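Long-range contacts in laccase (Botrytis aclada, PDB 3SQR), which oxidises phenolic substrates with its copper centres, reduces dioxygen to water, and probably serves in breaking down lignin and detoxifying lignin-derived products: residues H470-V475 against L510-K515; G385-V390 against W448-I453; Y84-M89 against Y175-F180; S77-D82 against Q203-E208. All blocks are in the same frame, centred on the assembly; numbering follows the deposited sequence.

Contact 1: H470-V475 against L510-K515; sequences HDFFIV and LAIAFK
F473 and A513 are an antiparallel hydrogen-bonded pair in a cupredoxin-fold sheet of this multicopper oxidase. F473 N reaches A513 O at 2.7 Å, and A513 N returns a bond to F473 O at 2.8 Å. I474 and I512 are the next, non-hydrogen-bonded pair. V475 N adds a weak bond to A511 O as the chain turns a corner. On the face carrying I474 and I512, the methyl CG2 of I512 sits over the F472 ring, 3.7 Å from its centroid and offset toward the rim. CG of F472 stands between its backbone N and carbonyl carbon (chi1 56°), which lays the ring against I512. The other face carries F473, and here A513 CB touches V475 CG1. Further out, F514 CD2 lies over the H470 ring, with the two ring planes at 45°. E542 holds NE2 of that histidine. H470 ND1 is 3.0 Å from a water whose oxygen accepts a bond from K515 N.

Contact 2: G385-V390 against W448-I453; sequences GGYSLV and WVVYVI
The ring of Y387 has the methyl CG2 of V450 over the centre of one face, 3.6 Å from the ring centroid and only 14° off the normal. G385 O lies in the plane at its edge. A chi1 of 68° tucks the tyrosine ring back over its own main chain, and the ring is thereby laid across V450. The indole of W448 has the backbone of G385 over one face. G385 CA is 3.9 Å from the centroid of the five-membered ring, a CH-pi contact. G386 O lies near the indole plane at an edge. G386 O also accepts a bond from W448 N at 3.1 Å. At the other end, V390 CG1 meets the edge of the Y451 ring, 3.8 Å from CD1. The hydroxyl of Y451 is bonded to E392, further along the strand of V390.

The backbones run parallel, with Y387 paired to W448 and V390 to Y451. S388 N bonds W448 O, and V450 N bonds S388 O. V390 N then reaches V450 O at 2.8 Å, and V452 N reaches V390 O, also at 2.8 Å. The last bond is nearly straight, 174° at the hydrogen. An N-acetylglucosamine touches V390. Strand 448-455 has antiparallel strand 509-515 as its other neighbour, so this parallel pair belongs to the mixed sheet of a cupredoxin domain.

Contact 3: Y84-M89 against Y175-F180; sequences YTRSAM and YGDGLF
D177 OD1 is gripped by two N-H donors. R86 NH2 forms a salt bridge to D177 OD1 at 3.0 Å, and V210 N also bonds that oxygen. A water 2.7 Å from D177 OD1 may donate too, but it has more acceptors nearby than protons. The guanidinium and carboxylate planes stand 86° apart. R86 keeps D177 OD1 close to its own plane, yet approaches that oxygen from above the carboxylate. The arginine chain bends at chi3 (-67°) and curls back on its strand, where R86 NE bonds S87 O at 2.7 Å. R86 NH1 donates to A206 O and to the same water. D177 OD2 bonds S209; a second water bonds S87 OG and, weakly, D177 OD2.

The backbone adds M89 N to D177 O at 2.9 Å, with the donor well above the carbonyl plane. The M89 side chain is extended and runs past D177, its CE 3.9 Å from D177 OD2. Two N-acetylglucosamines touch this methionine. L179, the centre of an inverse gamma turn, sets its CB against M89 O.

The contact ties edge strand 86-91 to the loop between strands 163-169 and 180-186. Its buried carboxylate is satisfied at both oxygens, and the arginine probably stabilises its negative charge.

Contact 4: S77-D82 against Q203-E208; sequences STITPD and QDWAHE
A histidine-carboxylate hydrogen bond joins the turn after strand 67-79 to the loop just after strand 195-205, linking the first and second multicopper oxidase regions. H207 NE2 donates to D82 OD2 at 2.5 Å, with 167° at the hydrogen. The oxygen lies in the imidazole plane and is met on its syn side, somewhat tilted from the carboxylate plane. The carboxylate is turned 81° from the ring. N227 also bonds OD2, while Y84 N bonds OD1. The ring of Y84 stacks on that of H207.

W205 joins D82 through water. Water 4 accepts from W205 NE1 at 2.8 Å, in the indole plane, and donates to D82 OD1 at 2.7 Å. CG of W205 is anti to the backbone N (chi1 -176°), and the indole reaches out to the turn. There P81 CG comes to 3.3 Å from W205 NE1, with the two side chains crossing at about a right angle. I79 CD1 touches W205 CZ2 at 4.0 Å. R86 makes a cation-pi contact with the same tryptophan.

The bonds fix D82 at both oxygens. Its charge would probably favour a proton on H207 NE2 and may raise the basicity of the imidazole, while the water satisfies the indole N-H.

The contacts form two pairs on opposite sides of the chain's centre. Contacts 1 and 2 share one sheet, their centres 8 Å apart. Strands 509-515 and 448-455 are neighbours there, and I512 O lies 2.7 Å from Y451 N. Contacts 3 and 4 have centres 5 Å apart, and contact 3 is nested in the loop closed by contact 4. Strands 67-79 and 86-91 join them, with A88 O 2.8 Å from S77 N. Contacts 1 and 3 lie 33 Å apart between centres. Both still approach copper: the side chain of F472 is about 10 Å from a copper ion, that of L179 about 11 Å.

Contact 1: H470-V475 against L510-K515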
loop_
_atom_site.group_PDB
_atom_site.type_symbol
_atom_site.label_atom_id
_atom_site.label_comp_id
_atom_site.label_asym_id
_atom_site.label_seq_id
_atom_site.Cartn_x
_atom_site.Cartn_y
_atom_site.Cartn_z
ATOM N N HIS A 470 -4.497 1.988 11.663
ATOM C CA HIS A 470 -3.675 1.318 12.644
ATOM C C HIS A 470 -2.472 0.682 12.032
ATOM O O HIS A 470 -2.575 0.076 10.956
ATOM C CB HIS A 470 -4.373 0.143 13.338
ATOM C CG HIS A 470 -5.631 0.526 14.021
ATOM N ND1 HIS A 470 -5.661 0.820 15.353
ATOM C CD2 HIS A 470 -6.898 0.715 13.559
ATOM C CE1 HIS A 470 -6.889 1.139 15.706
ATOM N NE2 HIS A 470 -7.662 1.091 14.642
ATOM N N ASP A 471 -1.389 0.713 12.786
ATOM C CA ASP A 471 -0.386 -0.333 12.623
ATOM C C ASP A 471 -0.828 -1.536 13.423
ATOM O O ASP A 471 -1.327 -1.371 14.536
ATOM C CB ASP A 471 0.959 0.039 13.166
ATOM C CG ASP A 471 1.685 1.074 12.324
ATOM O OD1 ASP A 471 1.351 1.298 11.168
ATOM O OD2 ASP A 471 2.627 1.609 12.850
ATOM N N PHE A 472 -0.691 -2.722 12.852
ATOM C CA PHE A 472 -1.026 -3.939 13.593
ATOM C C PHE A 472 0.206 -4.694 14.000
ATOM O O PHE A 472 1.292 -4.447 13.466
ATOM C CB PHE A 472 -2.000 -4.809 12.840
ATOM C CG PHE A 472 -1.544 -5.204 11.472
ATOM C CD1 PHE A 472 -0.408 -5.974 11.282
ATOM C CD2 PHE A 472 -2.251 -4.792 10.377
ATOM C CE1 PHE A 472 -0.025 -6.309 9.997
ATOM C CE2 PHE A 472 -1.884 -5.159 9.088
ATOM C CZ PHE A 472 -0.785 -5.883 8.906
ATOM N N PHE A 473 0.003 -5.633 14.921
ATOM C CA PHE A 473 1.076 -6.485 15.411
ATOM C C PHE A 473 0.817 -7.856 14.852
ATOM O O PHE A 473 -0.311 -8.377 14.957
ATOM C CB PHE A 473 0.951 -6.535 16.934
ATOM C CG PHE A 473 1.260 -5.248 17.626
ATOM C CD1 PHE A 473 0.454 -4.141 17.559
ATOM C CD2 PHE A 473 2.409 -5.150 18.402
ATOM C CE1 PHE A 473 0.783 -2.964 18.277
ATOM C CE2 PHE A 473 2.697 -4.007 19.097
ATOM C CZ PHE A 473 1.931 -2.941 19.020
ATOM N N ILE A 474 1.810 -8.425 14.183
ATOM C CA ILE A 474 1.652 -9.748 13.604
ATOM C C ILE A 474 1.912 -10.780 14.711
ATOM O O ILE A 474 3.054 -11.162 14.944
ATOM C CB ILE A 474 2.583 -9.948 12.468
ATOM C CG1 ILE A 474 2.425 -8.829 11.417
ATOM C CG2 ILE A 474 2.366 -11.345 11.874
ATOM C CD1 ILE A 474 3.276 -9.103 10.112
ATOM N N VAL A 475 0.862 -11.136 15.419
ATOM C CA VAL A 475 1.005 -12.102 16.521
ATOM C C VAL A 475 1.171 -13.557 16.003
ATOM O O VAL A 475 1.765 -14.416 16.660
ATOM C CB VAL A 475 -0.036 -11.926 17.584
ATOM C CG1 VAL A 475 0.056 -10.392 18.103
ATOM C CG2 VAL A 475 -1.443 -12.326 17.191
ATOM N N LEU A 510 -3.669 -15.351 9.480
ATOM C CA LEU A 510 -2.951 -14.212 9.930
ATOM C C LEU A 510 -3.701 -13.681 11.140
ATOM O O LEU A 510 -4.900 -13.444 11.059
ATOM C CB LEU A 510 -2.930 -13.191 8.807
ATOM C CG LEU A 510 -2.392 -11.821 9.172
ATOM C CD1 LEU A 510 -0.856 -11.883 9.501
ATOM C CD2 LEU A 510 -2.707 -10.785 8.069
ATOM N N ALA A 511 -2.965 -13.556 12.240
ATOM C CA ALA A 511 -3.521 -13.022 13.467
ATOM C C ALA A 511 -2.803 -11.704 13.706
ATOM O O ALA A 511 -1.601 -11.673 13.939
ATOM C CB ALA A 511 -3.298 -14.021 14.646
ATOM N N ILE A 512 -3.577 -10.623 13.620
ATOM C CA ILE A 512 -3.067 -9.267 13.777
ATOM C C ILE A 512 -3.758 -8.604 14.939
ATOM O O ILE A 512 -4.968 -8.646 15.049
ATOM C CB ILE A 512 -3.242 -8.423 12.471
ATOM C CG1 ILE A 512 -4.668 -8.369 12.000
ATOM C CG2 ILE A 512 -2.280 -8.903 11.367
ATOM C CD1 ILE A 512 -4.904 -7.271 10.950
ATOM N N ALA A 513 -2.979 -7.992 15.791
ATOM C CA ALA A 513 -3.476 -7.269 16.949
ATOM C C ALA A 513 -3.355 -5.770 16.732
ATOM O O ALA A 513 -2.388 -5.283 16.143
ATOM C CB ALA A 513 -2.648 -7.675 18.190
ATOM N N PHE A 514 -4.330 -5.026 17.234
ATOM C CA PHE A 514 -4.180 -3.578 17.333
ATOM C C PHE A 514 -5.010 -3.071 18.500
ATOM O O PHE A 514 -5.837 -3.801 19.024
ATOM C CB PHE A 514 -4.585 -2.910 16.020
ATOM C CG PHE A 514 -5.971 -3.246 15.562
ATOM C CD1 PHE A 514 -6.214 -4.354 14.756
ATOM C CD2 PHE A 514 -7.065 -2.416 15.880
ATOM C CE1 PHE A 514 -7.430 -4.671 14.360
ATOM C CE2 PHE A 514 -8.307 -2.716 15.403
ATOM C CZ PHE A 514 -8.491 -3.830 14.626
ATOM N N LYS A 515 -4.624 -1.905 19.004
ATOM C CA LYS A 515 -5.238 -1.298 20.170
ATOM C C LYS A 515 -6.403 -0.441 19.772
ATOM O O LYS A 515 -6.396 0.238 18.708
ATOM C CB LYS A 515 -4.194 -0.468 20.888
ATOM C CG LYS A 515 -4.635 -0.102 22.294
ATOM C CD LYS A 515 -3.549 0.483 23.059
ATOM C CE LYS A 515 -4.071 0.823 24.457
ATOM N NZ LYS A 515 -3.036 1.598 25.161
HETATM O O HOH W 1 -3.425 0.472 17.279
#

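Contact 2: G385-V390 against W448-I453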
loop_
_atom_site.group_PDB
_atom_site.type_symbol
_atom_site.label_atom_id
_atom_site.label_comp_id
_atom_site.label_asym_id
_atom_site.label_seq_id
_atom_site.Cartn_x
_atom_site.Cartn_y
_atom_site.Cartn_z
ATOM N N GLY A 385 -1.339 -6.099 24.648
ATOM C CA GLY A 385 -1.905 -6.288 25.965
ATOM C C GLY A 385 -3.095 -7.209 25.917
ATOM O O GLY A 385 -3.294 -7.989 24.962
ATOM N N GLY A 386 -3.947 -7.106 26.932
ATOM C CA GLY A 386 -5.140 -7.947 26.966
ATOM C C GLY A 386 -6.051 -7.726 25.785
ATOM O O GLY A 386 -6.321 -6.592 25.399
ATOM N N TYR A 387 -6.583 -8.803 25.215
ATOM C CA TYR A 387 -7.374 -8.661 24.018
ATOM C C TYR A 387 -8.693 -9.424 23.937
ATOM O O TYR A 387 -8.943 -10.412 24.685
ATOM C CB TYR A 387 -6.463 -9.012 22.818
ATOM C CG TYR A 387 -6.058 -10.453 22.740
ATOM C CD1 TYR A 387 -6.897 -11.417 22.191
ATOM C CD2 TYR A 387 -4.813 -10.863 23.224
ATOM C CE1 TYR A 387 -6.499 -12.769 22.120
ATOM C CE2 TYR A 387 -4.403 -12.175 23.165
ATOM C CZ TYR A 387 -5.239 -13.142 22.625
ATOM O OH TYR A 387 -4.785 -14.461 22.593
ATOM N N SER A 388 -9.564 -8.988 23.037
ATOM C CA SER A 388 -10.671 -9.808 22.578
ATOM C C SER A 388 -10.290 -10.337 21.186
ATOM O O SER A 388 -9.581 -9.650 20.452
ATOM C CB SER A 388 -11.964 -9.026 22.483
ATOM O OG SER A 388 -11.981 -8.207 21.331
ATOM N N LEU A 389 -10.689 -11.567 20.897
ATOM C CA LEU A 389 -10.340 -12.204 19.639
ATOM C C LEU A 389 -11.514 -12.187 18.678
ATOM O O LEU A 389 -12.636 -12.558 19.001
ATOM C CB LEU A 389 -9.870 -13.626 19.895
ATOM C CG LEU A 389 -9.196 -14.209 18.633
ATOM C CD1 LEU A 389 -7.979 -15.041 18.968
ATOM C CD2 LEU A 389 -10.222 -14.911 17.791
ATOM N N VAL A 390 -11.284 -11.742 17.459
ATOM C CA VAL A 390 -12.314 -11.774 16.460
ATOM C C VAL A 390 -11.789 -12.673 15.365
ATOM O O VAL A 390 -10.664 -12.517 14.946
ATOM C CB VAL A 390 -12.606 -10.384 15.894
ATOM C CG1 VAL A 390 -13.412 -10.463 14.621
ATOM C CG2 VAL A 390 -13.334 -9.506 16.959
ATOM N N TRP A 448 -7.256 -4.199 23.577
ATOM C CA TRP A 448 -6.708 -4.717 22.318
ATOM C C TRP A 448 -7.669 -5.653 21.653
ATOM O O TRP A 448 -8.542 -6.284 22.308
ATOM C CB TRP A 448 -5.401 -5.439 22.558
ATOM C CG TRP A 448 -4.345 -4.578 22.983
ATOM C CD1 TRP A 448 -4.169 -4.048 24.224
ATOM C CD2 TRP A 448 -3.232 -4.133 22.186
ATOM N NE1 TRP A 448 -3.029 -3.291 24.252
ATOM C CE2 TRP A 448 -2.457 -3.286 23.003
ATOM C CE3 TRP A 448 -2.853 -4.321 20.869
ATOM C CZ2 TRP A 448 -1.289 -2.686 22.559
ATOM C CZ3 TRP A 448 -1.701 -3.718 20.420
ATOM C CH2 TRP A 448 -0.929 -2.907 21.261
ATOM N N VAL A 449 -7.542 -5.723 20.325
ATOM C CA VAL A 449 -8.198 -6.738 19.543
ATOM C C VAL A 449 -7.154 -7.568 18.816
ATOM O O VAL A 449 -6.176 -7.000 18.348
ATOM C CB VAL A 449 -9.220 -6.162 18.544
ATOM C CG1 VAL A 449 -8.606 -5.116 17.624
ATOM C CG2 VAL A 449 -9.805 -7.298 17.719
ATOM N N VAL A 450 -7.317 -8.893 18.836
ATOM C CA VAL A 450 -6.596 -9.792 17.915
ATOM C C VAL A 450 -7.617 -10.220 16.872
ATOM O O VAL A 450 -8.719 -10.732 17.162
ATOM C CB VAL A 450 -5.962 -10.989 18.559
ATOM C CG1 VAL A 450 -5.473 -12.006 17.459
ATOM C CG2 VAL A 450 -4.823 -10.584 19.434
ATOM N N TYR A 451 -7.291 -9.903 15.626
ATOM C CA TYR A 451 -8.144 -10.208 14.522
ATOM C C TYR A 451 -7.452 -11.323 13.772
ATOM O O TYR A 451 -6.279 -11.199 13.355
ATOM C CB TYR A 451 -8.320 -8.991 13.603
ATOM C CG TYR A 451 -9.129 -9.265 12.388
ATOM C CD1 TYR A 451 -10.499 -9.438 12.454
ATOM C CD2 TYR A 451 -8.530 -9.319 11.125
ATOM C CE1 TYR A 451 -11.239 -9.655 11.330
ATOM C CE2 TYR A 451 -9.279 -9.560 10.004
ATOM C CZ TYR A 451 -10.631 -9.719 10.103
ATOM O OH TYR A 451 -11.367 -9.958 8.960
ATOM N N VAL A 452 -8.146 -12.447 13.663
ATOM C CA VAL A 452 -7.599 -13.618 12.979
ATOM C C VAL A 452 -8.377 -13.753 11.685
ATOM O O VAL A 452 -9.565 -13.882 11.684
ATOM C CB VAL A 452 -7.745 -14.958 13.807
ATOM C CG1 VAL A 452 -7.212 -16.140 12.964
ATOM C CG2 VAL A 452 -6.920 -14.930 15.090
ATOM N N ILE A 453 -7.663 -13.755 10.571
ATOM C CA ILE A 453 -8.307 -13.949 9.315
ATOM C C ILE A 453 -7.715 -15.241 8.738
ATOM O O ILE A 453 -6.504 -15.440 8.702
ATOM C CB ILE A 453 -8.136 -12.747 8.359
ATOM C CG1 ILE A 453 -8.915 -13.017 7.067
ATOM C CG2 ILE A 453 -6.654 -12.388 8.172
ATOM C CD1 ILE A 453 -9.114 -11.790 6.186
#

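Contact 3: Y84-M89 against Y175-F180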
loop_
_atom_site.group_PDB
_atom_site.type_symbol
_atom_site.label_atom_id
_atom_site.label_comp_id
_atom_site.label_asym_id
_atom_site.label_seq_id
_atom_site.Cartn_x
_atom_site.Cartn_y
_atom_site.Cartn_z
ATOM N N TYR A 84 5.395 1.626 -24.729
ATOM C CA TYR A 84 4.039 1.422 -25.147
ATOM C C TYR A 84 3.138 2.513 -24.657
ATOM O O TYR A 84 3.007 2.775 -23.452
ATOM C CB TYR A 84 3.494 0.043 -24.633
ATOM C CG TYR A 84 2.221 -0.351 -25.323
ATOM C CD1 TYR A 84 1.021 0.223 -24.975
ATOM C CD2 TYR A 84 2.233 -1.275 -26.411
ATOM C CE1 TYR A 84 -0.119 -0.088 -25.594
ATOM C CE2 TYR A 84 1.041 -1.549 -27.103
ATOM C CZ TYR A 84 -0.114 -0.985 -26.683
ATOM O OH TYR A 84 -1.346 -1.140 -27.274
ATOM N N THR A 85 2.437 3.159 -25.573
ATOM C CA THR A 85 1.660 4.319 -25.268
ATOM C C THR A 85 0.258 3.894 -24.923
ATOM O O THR A 85 -0.394 3.111 -25.667
ATOM C CB THR A 85 1.630 5.333 -26.475
ATOM O OG1 THR A 85 2.993 5.679 -26.813
ATOM C CG2 THR A 85 0.872 6.506 -26.143
ATOM N N ARG A 86 -0.197 4.375 -23.783
ATOM C CA ARG A 86 -1.525 4.026 -23.274
ATOM C C ARG A 86 -2.103 5.054 -22.394
ATOM O O ARG A 86 -1.403 5.972 -21.950
ATOM C CB ARG A 86 -1.457 2.668 -22.523
ATOM C CG ARG A 86 -0.369 2.576 -21.470
ATOM C CD ARG A 86 -0.779 1.559 -20.374
ATOM N NE ARG A 86 -1.919 2.028 -19.615
ATOM C CZ ARG A 86 -2.403 1.465 -18.504
ATOM N NH1 ARG A 86 -1.841 0.375 -17.998
ATOM N NH2 ARG A 86 -3.460 1.999 -17.920
ATOM N N SER A 87 -3.395 4.881 -22.094
ATOM C CA SER A 87 -4.082 5.752 -21.198
ATOM C C SER A 87 -3.528 5.507 -19.782
ATOM O O SER A 87 -3.016 4.435 -19.452
ATOM C CB SER A 87 -5.572 5.483 -21.181
ATOM O OG SER A 87 -5.867 4.180 -20.627
ATOM N N ALA A 88 -3.719 6.515 -18.970
ATOM C CA ALA A 88 -3.506 6.372 -17.527
ATOM C C ALA A 88 -4.387 7.302 -16.766
ATOM O O ALA A 88 -4.904 8.283 -17.277
ATOM C CB ALA A 88 -2.017 6.584 -17.155
ATOM N N MET A 89 -4.582 6.982 -15.500
ATOM C CA MET A 89 -5.180 7.852 -14.544
ATOM C C MET A 89 -4.119 8.241 -13.553
ATOM O O MET A 89 -3.542 7.373 -12.867
ATOM C CB MET A 89 -6.333 7.172 -13.831
ATOM C CG MET A 89 -7.320 6.654 -14.794
ATOM S SD MET A 89 -8.854 6.125 -14.020
ATOM C CE MET A 89 -9.735 5.441 -15.456
ATOM N N TYR A 175 -5.820 2.834 -9.045
ATOM C CA TYR A 175 -4.351 2.901 -8.875
ATOM C C TYR A 175 -3.635 1.961 -9.819
ATOM O O TYR A 175 -2.412 2.124 -10.086
ATOM C CB TYR A 175 -3.875 2.756 -7.403
ATOM C CG TYR A 175 -3.706 1.342 -6.891
ATOM C CD1 TYR A 175 -2.588 0.639 -7.172
ATOM C CD2 TYR A 175 -4.691 0.712 -6.172
ATOM C CE1 TYR A 175 -2.385 -0.620 -6.745
ATOM C CE2 TYR A 175 -4.496 -0.624 -5.717
ATOM C CZ TYR A 175 -3.340 -1.255 -6.000
ATOM O OH TYR A 175 -3.054 -2.558 -5.609
ATOM N N GLY A 176 -4.361 0.996 -10.380
ATOM C CA GLY A 176 -3.826 0.141 -11.428
ATOM C C GLY A 176 -3.495 0.831 -12.723
ATOM O O GLY A 176 -2.693 0.323 -13.534
ATOM N N ASP A 177 -4.132 1.976 -12.920
ATOM C CA ASP A 177 -3.926 2.762 -14.124
ATOM C C ASP A 177 -2.952 3.914 -13.859
ATOM O O ASP A 177 -2.828 4.824 -14.661
ATOM C CB ASP A 177 -5.238 3.263 -14.661
ATOM C CG ASP A 177 -5.961 2.239 -15.559
ATOM O OD1 ASP A 177 -5.396 1.143 -15.841
ATOM O OD2 ASP A 177 -7.077 2.622 -16.055
ATOM N N GLY A 178 -2.269 3.864 -12.731
ATOM C CA GLY A 178 -1.186 4.794 -12.417
ATOM C C GLY A 178 -1.481 5.824 -11.339
ATOM O O GLY A 178 -0.631 6.697 -11.117
ATOM N N LEU A 179 -2.664 5.747 -10.691
ATOM C CA LEU A 179 -3.148 6.755 -9.765
ATOM C C LEU A 179 -2.562 6.558 -8.330
ATOM O O LEU A 179 -3.246 6.175 -7.368
ATOM C CB LEU A 179 -4.665 6.854 -9.775
ATOM C CG LEU A 179 -5.249 8.120 -9.211
ATOM C CD1 LEU A 179 -4.612 9.437 -9.778
ATOM C CD2 LEU A 179 -6.801 8.143 -9.530
ATOM N N PHE A 180 -1.265 6.748 -8.261
ATOM C CA PHE A 180 -0.499 6.629 -7.003
ATOM C C PHE A 180 0.753 7.496 -7.051
ATOM O O PHE A 180 1.176 7.896 -8.116
ATOM C CB PHE A 180 -0.091 5.155 -6.767
ATOM C CG PHE A 180 0.905 4.633 -7.750
ATOM C CD1 PHE A 180 2.271 4.795 -7.520
ATOM C CD2 PHE A 180 0.517 4.006 -8.903
ATOM C CE1 PHE A 180 3.238 4.348 -8.430
ATOM C CE2 PHE A 180 1.497 3.509 -9.801
ATOM C CZ PHE A 180 2.832 3.718 -9.583
HETATM O O HOH W 2 -3.506 -0.701 -16.162
HETATM O O HOH W 3 -6.147 4.415 -17.943
#

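Contact 4: S77-D82 against Q203-E208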
loop_
_atom_site.group_PDB
_atom_site.type_symbol
_atom_site.label_atom_id
_atom_site.label_comp_id
_atom_site.label_asym_id
_atom_site.label_seq_id
_atom_site.Cartn_x
_atom_site.Cartn_y
_atom_site.Cartn_z
ATOM N N SER A 77 -4.876 10.699 -18.646
ATOM C CA SER A 77 -3.642 10.975 -19.313
ATOM C C SER A 77 -3.263 9.966 -20.372
ATOM O O SER A 77 -3.898 8.908 -20.545
ATOM C CB SER A 77 -2.555 10.957 -18.217
ATOM O OG SER A 77 -2.907 11.743 -17.085
ATOM N N THR A 78 -2.163 10.253 -21.070
ATOM C CA THR A 78 -1.549 9.370 -21.996
ATOM C C THR A 78 -0.088 9.362 -21.621
ATOM O O THR A 78 0.490 10.405 -21.452
ATOM C CB THR A 78 -1.766 9.837 -23.449
ATOM O OG1 THR A 78 -3.178 9.971 -23.623
ATOM C CG2 THR A 78 -1.140 8.884 -24.399
ATOM N N ILE A 79 0.458 8.176 -21.416
ATOM C CA ILE A 79 1.869 8.039 -21.120
ATOM C C ILE A 79 2.522 6.880 -21.882
ATOM O O ILE A 79 1.847 5.955 -22.354
ATOM C CB ILE A 79 2.037 7.902 -19.606
ATOM C CG1 ILE A 79 1.242 6.713 -19.096
ATOM C CG2 ILE A 79 1.586 9.168 -18.867
ATOM C CD1 ILE A 79 1.798 6.270 -17.675
ATOM N N THR A 80 3.841 6.928 -21.937
ATOM C CA THR A 80 4.642 5.904 -22.526
ATOM C C THR A 80 5.771 5.528 -21.603
ATOM O O THR A 80 6.915 5.914 -21.808
ATOM C CB THR A 80 5.221 6.369 -23.898
ATOM O OG1 THR A 80 4.164 6.913 -24.657
ATOM C CG2 THR A 80 5.855 5.202 -24.624
ATOM N N PRO A 81 5.488 4.639 -20.615
ATOM C CA PRO A 81 6.481 4.358 -19.563
ATOM C C PRO A 81 7.500 3.358 -19.965
ATOM O O PRO A 81 8.583 3.332 -19.396
ATOM C CB PRO A 81 5.627 3.821 -18.411
ATOM C CG PRO A 81 4.355 3.339 -19.096
ATOM C CD PRO A 81 4.128 4.230 -20.227
ATOM N N ASP A 82 7.141 2.523 -20.959
ATOM C CA ASP A 82 7.933 1.361 -21.368
ATOM C C ASP A 82 7.963 1.178 -22.876
ATOM O O ASP A 82 8.163 0.063 -23.339
ATOM C CB ASP A 82 7.415 0.062 -20.723
ATOM C CG ASP A 82 6.014 -0.279 -21.152
ATOM O OD1 ASP A 82 5.371 0.537 -21.818
ATOM O OD2 ASP A 82 5.469 -1.337 -20.799
ATOM N N GLN A 203 6.000 -2.705 -9.792
ATOM C CA GLN A 203 4.631 -3.005 -10.173
ATOM C C GLN A 203 4.588 -3.818 -11.450
ATOM O O GLN A 203 5.529 -3.864 -12.227
ATOM C CB GLN A 203 3.839 -1.725 -10.385
ATOM C CG GLN A 203 4.414 -0.878 -11.500
ATOM C CD GLN A 203 3.794 0.479 -11.637
ATOM O OE1 GLN A 203 4.448 1.483 -11.487
ATOM N NE2 GLN A 203 2.528 0.512 -12.043
ATOM N N ASP A 204 3.457 -4.472 -11.615
ATOM C CA ASP A 204 3.005 -4.963 -12.908
ATOM C C ASP A 204 2.586 -3.732 -13.705
ATOM O O ASP A 204 2.459 -2.625 -13.151
ATOM C CB ASP A 204 1.854 -5.997 -12.784
ATOM C CG ASP A 204 0.797 -5.626 -11.764
ATOM O OD1 ASP A 204 0.615 -4.416 -11.462
ATOM O OD2 ASP A 204 0.130 -6.563 -11.262
ATOM N N TRP A 205 2.354 -3.918 -14.990
ATOM C CA TRP A 205 1.879 -2.812 -15.795
ATOM C C TRP A 205 1.204 -3.328 -17.026
ATOM O O TRP A 205 1.849 -4.034 -17.831
ATOM C CB TRP A 205 3.056 -1.934 -16.207
ATOM C CG TRP A 205 2.630 -0.748 -16.952
ATOM C CD1 TRP A 205 2.929 -0.447 -18.256
ATOM C CD2 TRP A 205 1.843 0.337 -16.465
ATOM N NE1 TRP A 205 2.332 0.741 -18.613
ATOM C CE2 TRP A 205 1.659 1.253 -17.542
ATOM C CE3 TRP A 205 1.241 0.628 -15.248
ATOM C CZ2 TRP A 205 0.928 2.407 -17.404
ATOM C CZ3 TRP A 205 0.492 1.774 -15.120
ATOM C CH2 TRP A 205 0.364 2.673 -16.202
ATOM N N ALA A 206 -0.086 -3.015 -17.157
ATOM C CA ALA A 206 -0.845 -3.455 -18.306
ATOM C C ALA A 206 -0.534 -2.537 -19.490
ATOM O O ALA A 206 -0.067 -1.415 -19.279
ATOM C CB ALA A 206 -2.333 -3.411 -18.006
ATOM N N HIS A 207 -0.821 -3.016 -20.713
ATOM C CA HIS A 207 -0.780 -2.129 -21.900
ATOM C C HIS A 207 -2.124 -1.720 -22.347
ATOM O O HIS A 207 -2.314 -1.394 -23.540
ATOM C CB HIS A 207 0.022 -2.765 -23.024
ATOM C CG HIS A 207 1.483 -2.738 -22.766
ATOM N ND1 HIS A 207 2.387 -3.391 -23.572
ATOM C CD2 HIS A 207 2.209 -2.116 -21.805
ATOM C CE1 HIS A 207 3.600 -3.189 -23.105
ATOM N NE2 HIS A 207 3.517 -2.418 -22.022
ATOM N N GLU A 208 -3.069 -1.635 -21.384
ATOM C CA GLU A 208 -4.376 -1.103 -21.562
ATOM C C GLU A 208 -4.926 -0.794 -20.161
ATOM O O GLU A 208 -4.393 -1.258 -19.183
ATOM C CB GLU A 208 -5.262 -2.105 -22.271
ATOM C CG GLU A 208 -5.395 -3.469 -21.537
ATOM C CD GLU A 208 -4.165 -4.380 -21.621
ATOM O OE1 GLU A 208 -3.549 -4.381 -22.695
ATOM O OE2 GLU A 208 -3.826 -5.124 -20.630
HETATM O O HOH W 4 2.781 1.074 -21.320
#